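Local coordinates for protein GNAT family acetyltransferase (Mycobacterium smegmatis, PDB 6C30) that probably transfers an acetyl group from acetyl-coenzyme A to an amino group of its substrate, as a RimJ-type N-acetyltransferase of the GNAT family, at residues 115-120 against 133-138. Numbering follows the deposited sequence.
Sequences AWIGYW and AALAMG
Leu135 of helix 130-143 reaches across to strand 114-121 and sets its CD2 between Ile117 and Tyr119, two residues on the same face of the strand, with CD1 over the tyrosine ring. The contact is apolar throughout, and the two methyls of the leucine divide the work. Leu135 CD2 serves both neighbours: it lies 3.8 Å from Ile117 CD1, and Tyr119 CD2 is 3.9 Å from this same Leu135 CD2. Leu135 CD1 lies over one face of the Tyr119 ring, on its CD2/CE2 side, 4.0 Å from Tyr119 CE2. The leucine's bond to CB does not itself aim at the strand, but with CG turned anti to the carbonyl carbon (chi1 -71°) the end of the side chain comes nearer to it.

Ile117 meets Leu135 CD2 with CG1 and CG2 as well, while Ile117 CD1 also faces the helix backbone, 4.3 Å from Gly138 CA. A fully extended side chain (chi1 -168°, chi2 163°) carries CD1 across to Gly138, where the absence of a CB lets it come close to the helix surface. The strand and helix segments run roughly antiparallel, at 154°, with their axes 9.5 Å apart.

Tyr119 OH points beyond the leucine and hydrogen-bonds Ser162 OG, which probably helps restrain the ring. Strand 114-121 and helix 130-143 begin a beta-alpha-beta crossover completed by strand 150-155, a unit of the GNAT fold; the turn leading into this helix binds the coenzyme A pyrophosphate in the family, and probably does here, though this is the apo form. Val165 and Leu166 of helix 160-169 extend the packing around Leu135, and Ile117 is flanked by Leu102 and Ile104 of strand 97-105 and by Ile151 and Ala153 of strand 150-155.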
# COMPACT_ATOMS: atom_id res chain seq x y z
N ALA A 115 16.83 -19.64 0.13
CA ALA A 115 15.92 -19.36 1.23
C ALA A 115 14.68 -20.21 1.04
O ALA A 115 14.46 -20.76 -0.04
CB ALA A 115 15.55 -17.88 1.27
N TRP A 116 13.87 -20.34 2.09
CA TRP A 116 12.54 -20.92 1.88
C TRP A 116 11.51 -19.81 1.80
O TRP A 116 11.76 -18.67 2.21
CB TRP A 116 12.15 -21.94 2.96
CG TRP A 116 12.21 -21.55 4.42
CD1 TRP A 116 13.12 -22.00 5.34
CD2 TRP A 116 11.29 -20.72 5.16
NE1 TRP A 116 12.85 -21.48 6.58
CE2 TRP A 116 11.74 -20.69 6.50
CE3 TRP A 116 10.16 -19.98 4.80
CZ2 TRP A 116 11.08 -19.95 7.49
CZ3 TRP A 116 9.50 -19.25 5.80
CH2 TRP A 116 9.97 -19.25 7.12
N ILE A 117 10.37 -20.16 1.23
CA ILE A 117 9.22 -19.26 1.16
C ILE A 117 8.00 -19.99 1.73
O ILE A 117 7.83 -21.19 1.53
CB ILE A 117 8.96 -18.79 -0.29
CG1 ILE A 117 7.96 -17.63 -0.32
CG2 ILE A 117 8.49 -19.94 -1.19
CD1 ILE A 117 8.02 -16.89 -1.64
N GLY A 118 7.18 -19.26 2.48
CA GLY A 118 5.95 -19.80 2.99
C GLY A 118 4.87 -18.74 2.90
O GLY A 118 5.17 -17.56 2.73
N TYR A 119 3.62 -19.16 2.97
CA TYR A 119 2.51 -18.23 2.79
C TYR A 119 1.26 -18.78 3.45
O TYR A 119 1.12 -19.99 3.67
CB TYR A 119 2.25 -17.99 1.29
CG TYR A 119 1.62 -19.21 0.63
CD1 TYR A 119 0.24 -19.32 0.48
CD2 TYR A 119 2.41 -20.27 0.21
CE1 TYR A 119 -0.33 -20.46 -0.07
CE2 TYR A 119 1.86 -21.41 -0.34
CZ TYR A 119 0.49 -21.49 -0.48
OH TYR A 119 -0.05 -22.63 -1.02
N TRP A 120 0.32 -17.88 3.72
CA TRP A 120 -1.05 -18.27 4.01
C TRP A 120 -1.95 -17.11 3.61
O TRP A 120 -1.55 -15.95 3.62
CB TRP A 120 -1.23 -18.66 5.48
CG TRP A 120 -1.14 -17.51 6.43
CD1 TRP A 120 -0.02 -17.02 7.04
CD2 TRP A 120 -2.23 -16.69 6.89
NE1 TRP A 120 -0.34 -15.95 7.84
CE2 TRP A 120 -1.69 -15.73 7.77
CE3 TRP A 120 -3.61 -16.70 6.65
CZ2 TRP A 120 -2.48 -14.77 8.40
CZ3 TRP A 120 -4.39 -15.75 7.28
CH2 TRP A 120 -3.82 -14.80 8.15
N ALA A 133 -0.13 -14.99 -6.80
CA ALA A 133 0.44 -13.66 -6.99
C ALA A 133 1.47 -13.32 -5.93
O ALA A 133 2.52 -12.74 -6.23
CB ALA A 133 -0.66 -12.61 -7.00
N ALA A 134 1.18 -13.67 -4.68
CA ALA A 134 2.10 -13.40 -3.58
C ALA A 134 3.41 -14.16 -3.76
O ALA A 134 4.50 -13.60 -3.59
CB ALA A 134 1.46 -13.76 -2.25
N LEU A 135 3.32 -15.44 -4.11
CA LEU A 135 4.51 -16.22 -4.37
C LEU A 135 5.31 -15.68 -5.55
O LEU A 135 6.54 -15.61 -5.51
CB LEU A 135 4.14 -17.68 -4.63
CG LEU A 135 3.67 -18.45 -3.39
CD1 LEU A 135 3.01 -19.73 -3.82
CD2 LEU A 135 4.83 -18.76 -2.46
N ALA A 136 4.61 -15.30 -6.62
CA ALA A 136 5.29 -14.77 -7.80
C ALA A 136 6.03 -13.47 -7.49
O ALA A 136 7.17 -13.27 -7.92
CB ALA A 136 4.29 -14.55 -8.93
N MET A 137 5.39 -12.60 -6.73
CA MET A 137 6.03 -11.37 -6.27
C MET A 137 7.23 -11.69 -5.37
O MET A 137 8.28 -11.07 -5.48
CB MET A 137 5.04 -10.49 -5.51
CG MET A 137 4.08 -9.73 -6.42
SD MET A 137 3.09 -8.51 -5.55
CE MET A 137 1.91 -9.55 -4.71
N GLY A 138 7.05 -12.65 -4.47
CA GLY A 138 8.14 -13.05 -3.59
C GLY A 138 9.34 -13.51 -4.37
O GLY A 138 10.48 -13.11 -4.09